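Local coordinates for protein beta-1,4-mannanase (Cryptopygus antarcticus, PDB 4OOU) that hydrolyses internal beta-1,4-mannosidic linkages in mannans, galactomannans and glucomannans, releasing mainly short manno-oligosaccharides, at residues E21-S26 and Q35-S40. Residues are numbered along the deposited sequence; the frame is centred on the assembly and turned at random.
Sequences EFLKAS and QKVFLS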
loop_
_atom_site.group_PDB
_atom_site.type_symbol
_atom_site.label_atom_id
_atom_site.label_comp_id
_atom_site.label_asym_id
_atom_site.label_seq_id
_atom_site.Cartn_x
_atom_site.Cartn_y
_atom_site.Cartn_z
ATOM N N GLU A 21 -10.520 -15.354 11.421
ATOM C CA GLU A 21 -9.428 -14.440 11.735
ATOM C C GLU A 21 -8.956 -13.630 10.524
ATOM O O GLU A 21 -8.810 -14.163 9.418
ATOM C CB GLU A 21 -8.263 -15.218 12.332
ATOM C CG GLU A 21 -8.465 -15.594 13.792
ATOM C CD GLU A 21 -8.548 -14.345 14.643
ATOM O OE1 GLU A 21 -7.603 -13.501 14.530
ATOM O OE2 GLU A 21 -9.564 -14.191 15.372
ATOM N N PHE A 22 -8.739 -12.334 10.751
ATOM C CA PHE A 22 -8.161 -11.436 9.767
ATOM C C PHE A 22 -6.877 -10.903 10.341
ATOM O O PHE A 22 -6.625 -11.048 11.514
ATOM C CB PHE A 22 -9.106 -10.275 9.464
ATOM C CG PHE A 22 -10.449 -10.717 8.957
ATOM C CD1 PHE A 22 -11.465 -11.096 9.857
ATOM C CD2 PHE A 22 -10.701 -10.787 7.588
ATOM C CE1 PHE A 22 -12.708 -11.531 9.396
ATOM C CE2 PHE A 22 -11.926 -11.228 7.122
ATOM C CZ PHE A 22 -12.932 -11.593 8.025
ATOM N N LEU A 23 -6.052 -10.320 9.486
ATOM C CA LEU A 23 -4.843 -9.605 9.923
ATOM C C LEU A 23 -5.279 -8.355 10.665
ATOM O O LEU A 23 -6.077 -7.596 10.132
ATOM C CB LEU A 23 -4.020 -9.200 8.689
ATOM C CG LEU A 23 -2.495 -9.134 8.675
ATOM C CD1 LEU A 23 -1.996 -7.728 8.341
ATOM C CD2 LEU A 23 -1.859 -9.689 9.923
ATOM N N LYS A 24 -4.786 -8.157 11.888
ATOM C CA LYS A 24 -5.080 -6.943 12.673
ATOM C C LYS A 24 -3.784 -6.157 12.791
ATOM O O LYS A 24 -2.724 -6.663 12.422
ATOM C CB LYS A 24 -5.607 -7.267 14.074
ATOM C CG LYS A 24 -6.487 -8.511 14.128
ATOM C CD LYS A 24 -7.030 -8.819 15.525
ATOM C CE LYS A 24 -8.509 -8.443 15.665
ATOM N NZ LYS A 24 -9.060 -8.870 16.981
ATOM N N ALA A 25 -3.901 -4.915 13.245
ATOM C CA ALA A 25 -2.783 -4.087 13.602
ATOM C C ALA A 25 -3.058 -3.580 14.992
ATOM O O ALA A 25 -4.104 -3.011 15.215
ATOM C CB ALA A 25 -2.650 -2.905 12.662
ATOM N N SER A 26 -2.095 -3.762 15.894
ATOM C CA SER A 26 -2.224 -3.375 17.301
ATOM C C SER A 26 -0.849 -2.979 17.851
ATOM O O SER A 26 0.142 -3.701 17.707
ATOM C CB SER A 26 -2.875 -4.525 18.129
ATOM O OG SER A 26 -2.575 -4.454 19.521
ATOM N N GLN A 35 -0.943 -13.940 17.026
ATOM C CA GLN A 35 0.553 -13.840 16.958
ATOM C C GLN A 35 1.101 -12.734 16.046
ATOM O O GLN A 35 0.607 -12.499 14.956
ATOM C CB GLN A 35 1.146 -15.162 16.452
ATOM C CG GLN A 35 0.872 -16.412 17.292
ATOM C CD GLN A 35 1.943 -17.518 17.097
ATOM O OE1 GLN A 35 3.161 -17.297 17.308
ATOM N NE2 GLN A 35 1.495 -18.708 16.686
ATOM N N LYS A 36 2.172 -12.091 16.480
ATOM C CA LYS A 36 2.847 -11.074 15.694
ATOM C C LYS A 36 3.132 -11.665 14.331
ATOM O O LYS A 36 3.536 -12.825 14.242
ATOM C CB LYS A 36 4.159 -10.639 16.385
ATOM N N VAL A 37 2.879 -10.916 13.257
ATOM C CA VAL A 37 3.319 -11.368 11.926
ATOM C C VAL A 37 4.019 -10.277 11.166
ATOM O O VAL A 37 3.711 -9.103 11.318
ATOM C CB VAL A 37 2.221 -12.047 11.033
ATOM C CG1 VAL A 37 0.812 -11.929 11.601
ATOM C CG2 VAL A 37 2.290 -11.574 9.585
ATOM N N PHE A 38 4.987 -10.715 10.372
ATOM C CA PHE A 38 5.801 -9.873 9.508
ATOM C C PHE A 38 5.335 -10.112 8.079
ATOM O O PHE A 38 5.103 -11.277 7.707
ATOM C CB PHE A 38 7.255 -10.301 9.690
ATOM C CG PHE A 38 8.230 -9.557 8.849
ATOM C CD1 PHE A 38 8.796 -8.392 9.304
ATOM C CD2 PHE A 38 8.622 -10.051 7.629
ATOM C CE1 PHE A 38 9.715 -7.703 8.535
ATOM C CE2 PHE A 38 9.549 -9.379 6.863
ATOM C CZ PHE A 38 10.103 -8.197 7.316
ATOM N N LEU A 39 5.177 -9.042 7.281
ATOM C CA LEU A 39 4.694 -9.215 5.909
ATOM C C LEU A 39 5.860 -9.350 4.900
ATOM O O LEU A 39 6.524 -8.372 4.505
ATOM C CB LEU A 39 3.698 -8.130 5.516
ATOM C CG LEU A 39 2.395 -8.136 6.338
ATOM C CD1 LEU A 39 1.395 -7.063 5.908
ATOM C CD2 LEU A 39 1.731 -9.515 6.308
ATOM N N SER A 40 6.116 -10.592 4.500
ATOM C CA SER A 40 7.234 -10.863 3.613
ATOM C C SER A 40 6.729 -11.229 2.230
ATOM O O SER A 40 5.885 -12.116 2.088
ATOM C CB SER A 40 8.080 -11.983 4.172
ATOM O OG SER A 40 9.264 -12.057 3.417
#
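Leu23 reaches across to Val37 and Leu39 with its two methyls divided between them. All three CB atoms are directed into the gap between 21-26 and 35-40, and the meeting is entirely apolar, with no hydrogen bond joining the segments. The backbones stay well apart, 8.6 Å separating the CA atoms of Leu23 and Val37, and the branched ends span the distance. CD2 of Leu23 approaches CG1 of Val37 to 3.9 Å, the two side chains meeting at a slant. The other methyl, CD1, faces CD1 of Leu39 at 4.2 Å, a looser encounter in which the methyls meet obliquely. Val37 presents CG1 because this methyl almost eclipses its own backbone N (chi1 9°), an unusual torsion that swings it out toward Leu23. Leu39 is more relaxed: its CD1 continues the extended line of the side chain (chi2 -179°). Two residues apart on one strand, Val37 and Leu39 point the same way and pack on each other, CG2 of Val37 lying 3.9 Å from CD2 of Leu39, and together they offer Leu23 a continuous hydrocarbon surface.

The contact bridges the outer members of an antiparallel three-stranded meander, in which strand 29-32 pairs with both 24-26 and 35-43. Phe30 of that middle strand touches both leucines, while Tyr32 lies against Val37. Strand 35-43 then enters the TIM barrel between the parallel strands 79-86 and 337-340, and the intervening Phe38 packs against helix 323-332, so this buried cluster joins the N-terminal strands to the barrel, away from the substrate-binding residues.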